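Spectinomycin phosphotransferase (Legionella pneumophila, PDB 3I0Q) probably transfers a phosphate group from a nucleotide to an antibiotic such as spectinomycin, and binds AMP, ADP and magnesium. Local coordinates at residues Glu76-Ile81 with Ala99-His104; Leu208-Ile213 with Ile226-Trp231; Ala237-Asp242 with Gly268-Asp273. All coordinates share one frame; numbering follows the deposited sequence.

In the fold
The contacts close one after another along the chain; none nests in or crosses another. Interaction 1 comes first: the loop that follows helix 63-71 returns to the end of strand 97-101, the last strand of the N-terminal sheet, where AMP binds. Interaction 2 closes the loop that leaves strand 207-209 and passes through strand 218-220 to its hairpin partner 226-228. It touches interaction 1, with the carbonyl of Glu-76 probably hydrogen-bonded to Ile-228 N, and reaches the other end of the same AMP. Interaction 3 fastens the turn into helix 240-243 to the linker between helices 257-267 and 274-295. It meets interaction 2 where Asp-242 receives the backbone N-H of His-210, but lies away from interaction 1.

Interaction 1 (Glu76-Ile81 with Ala99-His104); sequences EIIFPI and AYPFIH. With AMP (adenosine monophosphate), chain B.
Ile-81 N donates to Ala-99 O (3.0 Å), approaching from above the carbonyl plane, about 50° out of it, rather than along a lone pair. The same oxygen takes a CA-H...O contact from Pro-80 CA at 3.3 Å. Next to this backbone link, the CB atoms of Ile-81 and Ala-99 touch, and Ile-81 CG1 leans on Pro-101 CD.

On the Tyr-100 side, Pro-80 lies alongside the phenol and points the same way, its CG 3.8 Å from Tyr-100 CE2. The Ile-78 side chain runs at about a right angle to that of Tyr-100: CG2, anti to the backbone N, meets Tyr-100 CD2 at 4.0 Å and also reaches Pro-101 CD. The other branch of Ile-78 runs on to CD1, which touches Ile-103 CG1 and lies over the exocyclic amino group, 3.8 Å from AMP N6, so Ile-78 fills the angle between the strand end and one face of the base.

The base itself is read by backbone. AMP N6 donates to Pro-101 O (3.2 Å), and Ile-103 N donates to AMP N1 (3.0 Å, 162° at the hydrogen). Between those two residues, the Phe-102 ring offers one face to AMP C2, which sits 3.5 Å above its centre.

Further out, Tyr-100 is held by strand 49-53, through a backbone bond to Phe-50 and side-chain contact with Phe-50 and Lys-52. Pro-80 rests on Leu-63 and Ile-66 of helix 63-71, and Ile-78 packs on Tyr-227 and Ile-229. Paired carbonyl and N-H groups two residues apart, gripping N6 and N1 just after the last strand of the N-terminal lobe, are the signature of the hinge that recognises adenine in the protein-kinase-like fold.

Interaction 2 (Leu208-Ile213 with Ile226-Trp231); sequences LCHSDI and IYIIDW. With AMP (adenosine monophosphate), chain B.
The imidazole of His-210 stands edge-on against one face of the Trp-231 indole, a T-shaped pair with ring centroids 4.5 Å apart (to the six-membered ring) and planes at 77°. His-210 CD2 leads, 3.4 Å above the indole plane and offset toward its rim; Ile-229 O lies over the same indole face, farther off. With CG anti to the backbone N (chi1 166°), the histidine is carried across to the other segment.

At the imidazole edge, NE2 donates to Ile-229 O (2.7 Å). This oxygen is in the ring plane, and the donor arrives nearly along the C=O axis. On the other side of the ring, ND1 accepts from Asp-212 N at 3.0 Å, tilted 24° out of plane. These two bonds, together with the indole, fix the rotation of the ring. Trp-231 NE1 makes a weak hydrogen bond to Ile-228 O.

His-210, Asp-212 and Asn-217 are spaced as in the HxDxxxxN catalytic-loop motif of the phosphotransferase family, and Asp-230 occupies the place of the aspartate in the kinase DFG motif. The imidazole thus joins the start of the first motif to the backbone of the second. Asp-230 and Asn-217 bind magnesium in this protein; here Asp-230 OD2 lies 2.9 Å from AMP O1P, and Asp-212 O accepts a bond from the Asn-217 side chain. Asp-212 OD1 forms a salt bridge with Arg-284.

Beside the imidazole the contact turns apolar. The Ile-213 and Ile-228 side chains cross at about a right angle, CD1 of the first 3.8 Å from CG2 of the second; Ile-228 CG2 also touches His-210 CD2. Beyond it, Ile-228 rests on Leu-121 and Leu-125 of helix 115-130.

Interaction 3 (Ala237-Asp242 with Gly268-Asp273); sequences APKERD and GEINVD
Lys-239 NZ donates to Asn-271 O at 2.9 Å, making the main polar link between these segments. The approach is 151° at the carbonyl oxygen and tilted 16° from the carbonyl plane. The ammonium gets there along an extended chain that bends at the last torsion (chi4 -51°).

The same NZ forms a salt bridge with Glu-240 OE2, though its modelled length is doubtfully short. Glu-240 is bent at chi2, which folds the carboxylate back toward its neighbour. OE2 in turn accepts a weak hydrogen bond from Asp-273 N (3.5 Å), so the pair reaches the backbone on both sides of Val-272, firmly at Asn-271 O and weakly at Asp-273 N.

What they hold is the linker from helix 257-267 to helix 274-295. Asp-273 is the N-cap of the latter helix: its OD1 accepts from Thr-275 N, with a weaker bond from Ile-276 N. The partner is the turn that leads from strand 235-237 into short helix 240-243.

Apolar contacts flank the polar ones. Lys-239 and Ile-270 run antiparallel alongside one another, with Lys-239 CE against Ile-270 CG1 at 3.6 Å; CE also touches Val-272 CG2 (4.1 Å). The other valine methyl, CG1, packs on Glu-240 CG at 4.1 Å. Ile-270 also reaches Arg-126 of helix 115-130, while Lys-239 lies against His-129 of that helix.

Interaction 1 (Glu76-Ile81 with Ala99-His104)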
loop_
_atom_site.group_PDB
_atom_site.type_symbol
_atom_site.label_atom_id
_atom_site.label_comp_id
_atom_site.label_asym_id
_atom_site.label_seq_id
_atom_site.Cartn_x
_atom_site.Cartn_y
_atom_site.Cartn_z
ATOM N N GLU A 76 15.715 -0.288 -5.723
ATOM C CA GLU A 76 14.343 0.093 -5.987
ATOM C C GLU A 76 13.583 0.603 -4.782
ATOM O O GLU A 76 12.357 0.506 -4.725
ATOM C CB GLU A 76 13.595 -1.069 -6.615
ATOM C CG GLU A 76 14.133 -1.492 -7.973
ATOM C CD GLU A 76 15.403 -2.317 -7.871
ATOM O OE1 GLU A 76 15.612 -2.964 -6.819
ATOM O OE2 GLU A 76 16.176 -2.333 -8.848
ATOM N N ILE A 77 14.318 1.148 -3.822
ATOM C CA ILE A 77 13.738 1.717 -2.613
ATOM C C ILE A 77 14.283 3.131 -2.442
ATOM O O ILE A 77 15.477 3.313 -2.192
ATOM C CB ILE A 77 14.119 0.894 -1.377
ATOM C CG1 ILE A 77 13.323 -0.411 -1.366
ATOM C CG2 ILE A 77 13.922 1.725 -0.110
ATOM C CD1 ILE A 77 11.830 -0.237 -1.379
ATOM N N ILE A 78 13.416 4.131 -2.579
ATOM C CA ILE A 78 13.838 5.518 -2.442
ATOM C C ILE A 78 14.370 5.752 -1.020
ATOM O O ILE A 78 13.642 5.555 -0.052
ATOM C CB ILE A 78 12.656 6.471 -2.746
ATOM C CG1 ILE A 78 12.031 6.102 -4.099
ATOM C CG2 ILE A 78 13.150 7.916 -2.810
ATOM C CD1 ILE A 78 10.786 6.853 -4.458
ATOM N N PHE A 79 15.640 6.151 -0.900
ATOM C CA PHE A 79 16.265 6.376 0.404
ATOM C C PHE A 79 16.132 7.820 0.882
ATOM O O PHE A 79 16.260 8.750 0.093
ATOM C CB PHE A 79 17.754 6.002 0.351
ATOM C CG PHE A 79 18.333 5.660 1.693
ATOM C CD1 PHE A 79 17.889 4.524 2.388
ATOM C CD2 PHE A 79 19.258 6.502 2.302
ATOM C CE1 PHE A 79 18.342 4.240 3.654
ATOM C CE2 PHE A 79 19.724 6.223 3.583
ATOM C CZ PHE A 79 19.263 5.091 4.264
ATOM N N PRO A 80 15.894 8.028 2.188
ATOM C CA PRO A 80 15.748 9.387 2.729
ATOM C C PRO A 80 17.034 10.193 2.613
ATOM O O PRO A 80 18.096 9.655 2.296
ATOM C CB PRO A 80 15.376 9.155 4.197
ATOM C CG PRO A 80 14.820 7.746 4.216
ATOM C CD PRO A 80 15.718 7.022 3.248
ATOM N N ILE A 81 16.941 11.490 2.864
ATOM C CA ILE A 81 18.121 12.332 2.813
ATOM C C ILE A 81 18.579 12.622 4.232
ATOM O O ILE A 81 17.762 12.907 5.108
ATOM C CB ILE A 81 17.846 13.645 2.102
ATOM C CG1 ILE A 81 17.667 13.377 0.605
ATOM C CG2 ILE A 81 18.964 14.633 2.423
ATOM C CD1 ILE A 81 18.049 14.532 -0.282
ATOM N N ALA A 99 12.858 13.974 4.346
ATOM C CA ALA A 99 13.142 14.440 3.007
ATOM C C ALA A 99 13.517 13.245 2.148
ATOM O O ALA A 99 14.044 12.240 2.650
ATOM C CB ALA A 99 14.274 15.445 3.038
ATOM N N TYR A 100 13.214 13.347 0.861
ATOM C CA TYR A 100 13.541 12.302 -0.104
ATOM C C TYR A 100 13.825 13.057 -1.361
ATOM O O TYR A 100 13.266 14.129 -1.577
ATOM C CB TYR A 100 12.361 11.381 -0.422
ATOM C CG TYR A 100 11.859 10.495 0.692
ATOM C CD1 TYR A 100 10.830 10.919 1.523
ATOM C CD2 TYR A 100 12.389 9.218 0.898
ATOM C CE1 TYR A 100 10.337 10.094 2.532
ATOM C CE2 TYR A 100 11.904 8.389 1.903
ATOM C CZ TYR A 100 10.878 8.837 2.720
ATOM O OH TYR A 100 10.406 8.068 3.761
ATOM N N PRO A 101 14.706 12.527 -2.209
ATOM C CA PRO A 101 14.979 13.246 -3.456
ATOM C C PRO A 101 13.663 13.152 -4.255
ATOM O O PRO A 101 12.838 12.285 -3.966
ATOM C CB PRO A 101 16.116 12.435 -4.065
ATOM C CG PRO A 101 15.803 11.018 -3.588
ATOM C CD PRO A 101 15.430 11.246 -2.148
ATOM N N PHE A 102 13.448 14.012 -5.244
ATOM C CA PHE A 102 12.180 13.938 -5.962
ATOM C C PHE A 102 12.204 13.087 -7.211
ATOM O O PHE A 102 12.936 13.383 -8.143
ATOM C CB PHE A 102 11.663 15.333 -6.329
ATOM C CG PHE A 102 10.184 15.362 -6.623
ATOM C CD1 PHE A 102 9.267 15.647 -5.622
ATOM C CD2 PHE A 102 9.700 15.035 -7.888
ATOM C CE1 PHE A 102 7.893 15.604 -5.878
ATOM C CE2 PHE A 102 8.327 14.989 -8.140
ATOM C CZ PHE A 102 7.431 15.276 -7.131
ATOM N N ILE A 103 11.379 12.044 -7.231
ATOM C CA ILE A 103 11.308 11.155 -8.384
ATOM C C ILE A 103 10.165 11.507 -9.316
ATOM O O ILE A 103 9.010 11.189 -9.050
ATOM C CB ILE A 103 11.157 9.680 -7.960
ATOM C CG1 ILE A 103 12.517 9.122 -7.554
ATOM C CG2 ILE A 103 10.620 8.846 -9.114
ATOM C CD1 ILE A 103 13.305 10.046 -6.656
ATOM N N HIS A 104 10.513 12.180 -10.410
ATOM C CA HIS A 104 9.554 12.581 -11.428
ATOM C C HIS A 104 9.153 11.317 -12.160
ATOM O O HIS A 104 9.784 10.924 -13.138
ATOM C CB HIS A 104 10.207 13.544 -12.414
ATOM C CG HIS A 104 10.813 14.752 -11.769
ATOM N ND1 HIS A 104 10.058 15.814 -11.316
ATOM C CD2 HIS A 104 12.103 15.067 -11.502
ATOM C CE1 HIS A 104 10.856 16.731 -10.801
ATOM N NE2 HIS A 104 12.102 16.303 -10.901
HETATM P P AMP B . 3.269 7.461 -0.231
HETATM O O1P AMP B . 1.994 6.995 0.385
HETATM O O2P AMP B . 3.466 9.027 0.123
HETATM O O3P AMP B . 4.552 6.764 0.085
HETATM O "O5'" AMP B . 3.073 7.499 -1.834
HETATM C "C5'" AMP B . 1.888 8.053 -2.427
HETATM C "C4'" AMP B . 2.232 8.945 -3.627
HETATM O "O4'" AMP B . 3.216 9.923 -3.292
HETATM C "C3'" AMP B . 2.837 8.212 -4.819
HETATM O "O3'" AMP B . 1.778 7.854 -5.725
HETATM C "C2'" AMP B . 3.712 9.313 -5.458
HETATM O "O2'" AMP B . 2.898 10.081 -6.362
HETATM C "C1'" AMP B . 4.169 10.232 -4.316
HETATM N N9 AMP B . 5.596 10.101 -3.887
HETATM C C8 AMP B . 6.101 9.367 -2.836
HETATM N N7 AMP B . 7.394 9.446 -2.697
HETATM C C5 AMP B . 7.794 10.287 -3.721
HETATM C C6 AMP B . 9.082 10.785 -4.136
HETATM N N6 AMP B . 10.217 10.465 -3.513
HETATM N N1 AMP B . 9.127 11.620 -5.219
HETATM C C2 AMP B . 7.977 11.944 -5.848
HETATM N N3 AMP B . 6.723 11.544 -5.552
HETATM C C4 AMP B . 6.705 10.703 -4.463
#

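Interaction 2 (Leu208-Ile213 with Ile226-Trp231)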
loop_
_atom_site.group_PDB
_atom_site.type_symbol
_atom_site.label_atom_id
_atom_site.label_comp_id
_atom_site.label_asym_id
_atom_site.label_seq_id
_atom_site.Cartn_x
_atom_site.Cartn_y
_atom_site.Cartn_z
ATOM N N LEU A 208 9.197 -11.012 4.989
ATOM C CA LEU A 208 9.040 -9.566 5.069
ATOM C C LEU A 208 8.254 -9.164 3.833
ATOM O O LEU A 208 8.784 -9.142 2.722
ATOM C CB LEU A 208 10.399 -8.854 5.066
ATOM C CG LEU A 208 10.406 -7.317 5.084
ATOM C CD1 LEU A 208 10.108 -6.845 6.484
ATOM C CD2 LEU A 208 11.756 -6.763 4.640
ATOM N N CYS A 209 6.975 -8.876 4.030
ATOM C CA CYS A 209 6.118 -8.467 2.935
ATOM C C CYS A 209 5.849 -6.967 3.021
ATOM O O CYS A 209 5.816 -6.391 4.107
ATOM C CB CYS A 209 4.760 -9.179 3.001
ATOM S SG CYS A 209 4.743 -10.974 3.135
ATOM N N HIS A 210 5.700 -6.340 1.862
ATOM C CA HIS A 210 5.315 -4.939 1.776
ATOM C C HIS A 210 3.849 -5.316 1.854
ATOM O O HIS A 210 3.415 -6.196 1.113
ATOM C CB HIS A 210 5.666 -4.404 0.386
ATOM C CG HIS A 210 5.034 -3.090 0.060
ATOM N ND1 HIS A 210 3.678 -2.943 -0.133
ATOM C CD2 HIS A 210 5.575 -1.862 -0.111
ATOM C CE1 HIS A 210 3.410 -1.679 -0.408
ATOM N NE2 HIS A 210 4.544 -1.002 -0.403
ATOM N N SER A 211 3.053 -4.726 2.718
ATOM C CA SER A 211 1.698 -5.251 2.729
ATOM C C SER A 211 0.672 -4.805 1.686
ATOM O O SER A 211 -0.362 -5.450 1.546
ATOM C CB SER A 211 1.105 -5.089 4.121
ATOM O OG SER A 211 1.604 -6.110 4.958
ATOM N N ASP A 212 0.953 -3.742 0.937
ATOM C CA ASP A 212 -0.016 -3.238 -0.028
ATOM C C ASP A 212 0.674 -2.837 -1.333
ATOM O O ASP A 212 0.602 -1.691 -1.762
ATOM C CB ASP A 212 -0.720 -2.035 0.620
ATOM C CG ASP A 212 -2.017 -1.643 -0.073
ATOM O OD1 ASP A 212 -2.970 -2.460 -0.100
ATOM O OD2 ASP A 212 -2.085 -0.500 -0.573
ATOM N N ILE A 213 1.334 -3.790 -1.973
ATOM C CA ILE A 213 2.080 -3.529 -3.206
ATOM C C ILE A 213 1.257 -3.637 -4.498
ATOM O O ILE A 213 1.353 -4.615 -5.251
ATOM C CB ILE A 213 3.321 -4.481 -3.277
ATOM C CG1 ILE A 213 4.055 -4.313 -4.615
ATOM C CG2 ILE A 213 2.880 -5.929 -3.025
ATOM C CD1 ILE A 213 4.678 -2.928 -4.818
ATOM N N ILE A 226 12.575 1.336 -11.597
ATOM C CA ILE A 226 11.292 1.438 -10.925
ATOM C C ILE A 226 11.532 1.531 -9.421
ATOM O O ILE A 226 12.573 1.110 -8.937
ATOM C CB ILE A 226 10.428 0.186 -11.193
ATOM C CG1 ILE A 226 11.077 -1.039 -10.543
ATOM C CG2 ILE A 226 10.241 -0.032 -12.697
ATOM C CD1 ILE A 226 10.338 -2.310 -10.830
ATOM N N TYR A 227 10.572 2.070 -8.678
ATOM C CA TYR A 227 10.726 2.177 -7.232
ATOM C C TYR A 227 9.482 1.608 -6.551
ATOM O O TYR A 227 8.377 1.708 -7.083
ATOM C CB TYR A 227 10.919 3.650 -6.815
ATOM C CG TYR A 227 11.914 4.412 -7.661
ATOM C CD1 TYR A 227 13.167 4.750 -7.168
ATOM C CD2 TYR A 227 11.604 4.786 -8.960
ATOM C CE1 TYR A 227 14.096 5.451 -7.947
ATOM C CE2 TYR A 227 12.518 5.484 -9.750
ATOM C CZ TYR A 227 13.767 5.822 -9.241
ATOM O OH TYR A 227 14.656 6.554 -10.018
ATOM N N ILE A 228 9.668 0.980 -5.394
ATOM C CA ILE A 228 8.551 0.442 -4.638
ATOM C C ILE A 228 8.443 1.396 -3.472
ATOM O O ILE A 228 9.469 1.714 -2.859
ATOM C CB ILE A 228 8.848 -0.974 -4.137
ATOM C CG1 ILE A 228 9.044 -1.894 -5.356
ATOM C CG2 ILE A 228 7.745 -1.439 -3.172
ATOM C CD1 ILE A 228 8.434 -3.290 -5.225
ATOM N N ILE A 229 7.229 1.876 -3.172
ATOM C CA ILE A 229 7.069 2.830 -2.082
ATOM C C ILE A 229 6.069 2.508 -0.989
ATOM O O ILE A 229 5.560 1.405 -0.908
ATOM C CB ILE A 229 6.764 4.225 -2.633
ATOM C CG1 ILE A 229 5.344 4.284 -3.191
ATOM C CG2 ILE A 229 7.803 4.586 -3.698
ATOM C CD1 ILE A 229 5.003 5.640 -3.706
ATOM N N ASP A 230 5.792 3.492 -0.144
ATOM C CA ASP A 230 4.871 3.327 0.974
ATOM C C ASP A 230 5.235 2.090 1.790
ATOM O O ASP A 230 4.693 1.006 1.579
ATOM C CB ASP A 230 3.402 3.212 0.508
ATOM C CG ASP A 230 2.415 3.986 1.429
ATOM O OD1 ASP A 230 1.177 3.721 1.406
ATOM O OD2 ASP A 230 2.890 4.889 2.171
ATOM N N TRP A 231 6.173 2.246 2.712
ATOM C CA TRP A 231 6.544 1.134 3.565
ATOM C C TRP A 231 6.045 1.446 4.954
ATOM O O TRP A 231 6.730 1.200 5.950
ATOM C CB TRP A 231 8.057 0.920 3.589
ATOM C CG TRP A 231 8.562 0.374 2.300
ATOM C CD1 TRP A 231 9.044 1.083 1.244
ATOM C CD2 TRP A 231 8.577 -0.996 1.903
ATOM N NE1 TRP A 231 9.360 0.243 0.216
ATOM C CE2 TRP A 231 9.083 -1.043 0.592
ATOM C CE3 TRP A 231 8.211 -2.190 2.527
ATOM C CZ2 TRP A 231 9.236 -2.244 -0.114
ATOM C CZ3 TRP A 231 8.365 -3.383 1.825
ATOM C CH2 TRP A 231 8.874 -3.399 0.519
HETATM P P AMP B . 3.269 7.461 -0.231
HETATM O O1P AMP B . 1.994 6.995 0.385
HETATM O O2P AMP B . 3.466 9.027 0.123
HETATM O O3P AMP B . 4.552 6.764 0.085
HETATM O "O5'" AMP B . 3.073 7.499 -1.834
HETATM C "C5'" AMP B . 1.888 8.053 -2.427
HETATM C "C4'" AMP B . 2.232 8.945 -3.627
HETATM O "O4'" AMP B . 3.216 9.923 -3.292
HETATM C "C3'" AMP B . 2.837 8.212 -4.819
HETATM O "O3'" AMP B . 1.778 7.854 -5.725
HETATM C "C2'" AMP B . 3.712 9.313 -5.458
HETATM O "O2'" AMP B . 2.898 10.081 -6.362
HETATM C "C1'" AMP B . 4.169 10.232 -4.316
HETATM N N9 AMP B . 5.596 10.101 -3.887
HETATM C C8 AMP B . 6.101 9.367 -2.836
HETATM N N7 AMP B . 7.394 9.446 -2.697
HETATM C C5 AMP B . 7.794 10.287 -3.721
HETATM C C6 AMP B . 9.082 10.785 -4.136
HETATM N N6 AMP B . 10.217 10.465 -3.513
HETATM N N1 AMP B . 9.127 11.620 -5.219
HETATM C C2 AMP B . 7.977 11.944 -5.848
HETATM N N3 AMP B . 6.723 11.544 -5.552
HETATM C C4 AMP B . 6.705 10.703 -4.463
#

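Interaction 3 (Ala237-Asp242 with Gly268-Asp273)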
loop_
_atom_site.group_PDB
_atom_site.type_symbol
_atom_site.label_atom_id
_atom_site.label_comp_id
_atom_site.label_asym_id
_atom_site.label_seq_id
_atom_site.Cartn_x
_atom_site.Cartn_y
_atom_site.Cartn_z
ATOM N N ALA A 237 4.547 -12.250 6.884
ATOM C CA ALA A 237 3.434 -13.111 6.494
ATOM C C ALA A 237 3.706 -13.982 5.276
ATOM O O ALA A 237 4.763 -13.879 4.644
ATOM C CB ALA A 237 2.205 -12.251 6.233
ATOM N N PRO A 238 2.756 -14.880 4.953
ATOM C CA PRO A 238 2.851 -15.781 3.805
ATOM C C PRO A 238 3.082 -14.910 2.580
ATOM O O PRO A 238 2.263 -14.053 2.277
ATOM C CB PRO A 238 1.475 -16.435 3.775
ATOM C CG PRO A 238 1.151 -16.560 5.207
ATOM C CD PRO A 238 1.586 -15.226 5.782
ATOM N N LYS A 239 4.188 -15.124 1.880
ATOM C CA LYS A 239 4.512 -14.314 0.717
ATOM C C LYS A 239 3.301 -13.984 -0.164
ATOM O O LYS A 239 3.247 -12.905 -0.771
ATOM C CB LYS A 239 5.615 -14.991 -0.118
ATOM C CG LYS A 239 5.164 -16.200 -0.933
ATOM C CD LYS A 239 6.353 -16.857 -1.622
ATOM C CE LYS A 239 5.931 -18.039 -2.495
ATOM N NZ LYS A 239 5.077 -19.006 -1.765
ATOM N N GLU A 240 2.334 -14.899 -0.231
ATOM C CA GLU A 240 1.140 -14.682 -1.049
ATOM C C GLU A 240 0.452 -13.365 -0.675
ATOM O O GLU A 240 -0.476 -12.920 -1.361
ATOM C CB GLU A 240 0.144 -15.838 -0.873
ATOM C CG GLU A 240 0.585 -17.210 -1.410
ATOM C CD GLU A 240 1.904 -17.682 -0.830
ATOM O OE1 GLU A 240 2.175 -17.413 0.361
ATOM O OE2 GLU A 240 2.664 -18.340 -1.571
ATOM N N ARG A 241 0.908 -12.759 0.425
ATOM C CA ARG A 241 0.380 -11.488 0.908
ATOM C C ARG A 241 0.660 -10.420 -0.138
ATOM O O ARG A 241 -0.150 -9.518 -0.351
ATOM C CB ARG A 241 1.051 -11.087 2.222
ATOM C CG ARG A 241 0.502 -9.807 2.844
ATOM C CD ARG A 241 -0.943 -9.997 3.188
ATOM N NE ARG A 241 -1.841 -9.101 2.460
ATOM C CZ ARG A 241 -2.175 -7.879 2.875
ATOM N NH1 ARG A 241 -1.670 -7.414 4.016
ATOM N NH2 ARG A 241 -3.035 -7.137 2.169
ATOM N N ASP A 242 1.816 -10.522 -0.778
ATOM C CA ASP A 242 2.204 -9.586 -1.810
ATOM C C ASP A 242 1.871 -10.178 -3.160
ATOM O O ASP A 242 1.174 -9.559 -3.966
ATOM C CB ASP A 242 3.705 -9.303 -1.748
ATOM C CG ASP A 242 4.090 -8.423 -0.569
ATOM O OD1 ASP A 242 3.338 -8.387 0.420
ATOM O OD2 ASP A 242 5.149 -7.776 -0.623
ATOM N N GLY A 268 10.997 -16.232 -9.506
ATOM C CA GLY A 268 11.534 -17.579 -9.457
ATOM C C GLY A 268 10.261 -18.390 -9.359
ATOM O O GLY A 268 9.246 -17.822 -8.961
ATOM N N GLU A 269 10.258 -19.679 -9.695
ATOM C CA GLU A 269 8.998 -20.408 -9.599
ATOM C C GLU A 269 8.665 -21.017 -8.232
ATOM O O GLU A 269 7.848 -21.939 -8.143
ATOM C CB GLU A 269 8.902 -21.476 -10.692
ATOM C CG GLU A 269 7.494 -22.111 -10.848
ATOM C CD GLU A 269 6.331 -21.202 -10.387
ATOM O OE1 GLU A 269 6.269 -20.016 -10.794
ATOM O OE2 GLU A 269 5.468 -21.693 -9.616
ATOM N N ILE A 270 9.280 -20.498 -7.170
ATOM C CA ILE A 270 8.991 -20.977 -5.821
ATOM C C ILE A 270 7.483 -21.244 -5.713
ATOM O O ILE A 270 6.676 -20.381 -6.035
ATOM C CB ILE A 270 9.415 -19.926 -4.779
ATOM C CG1 ILE A 270 8.704 -20.166 -3.441
ATOM C CG2 ILE A 270 9.124 -18.551 -5.313
ATOM C CD1 ILE A 270 9.038 -21.498 -2.764
ATOM N N ASN A 271 7.125 -22.448 -5.269
ATOM C CA ASN A 271 5.735 -22.895 -5.141
ATOM C C ASN A 271 4.782 -21.890 -4.496
ATOM O O ASN A 271 5.105 -21.314 -3.465
ATOM C CB ASN A 271 5.705 -24.202 -4.350
ATOM C CG ASN A 271 4.510 -25.056 -4.694
ATOM O OD1 ASN A 271 4.353 -25.466 -5.849
ATOM N ND2 ASN A 271 3.655 -25.327 -3.702
ATOM N N VAL A 272 3.595 -21.711 -5.080
ATOM C CA VAL A 272 2.633 -20.740 -4.552
ATOM C C VAL A 272 1.292 -21.295 -4.046
ATOM O O VAL A 272 0.461 -21.790 -4.826
ATOM C CB VAL A 272 2.357 -19.637 -5.604
ATOM C CG1 VAL A 272 1.228 -18.739 -5.139
ATOM C CG2 VAL A 272 3.633 -18.812 -5.842
ATOM N N ASP A 273 1.083 -21.183 -2.733
ATOM C CA ASP A 273 -0.130 -21.678 -2.077
ATOM C C ASP A 273 -1.393 -20.939 -2.537
ATOM O O ASP A 273 -1.862 -20.000 -1.884
ATOM C CB ASP A 273 0.013 -21.543 -0.562
ATOM C CG ASP A 273 -1.092 -22.242 0.189
ATOM O OD1 ASP A 273 -2.226 -22.305 -0.329
ATOM O OD2 ASP A 273 -0.829 -22.726 1.313
#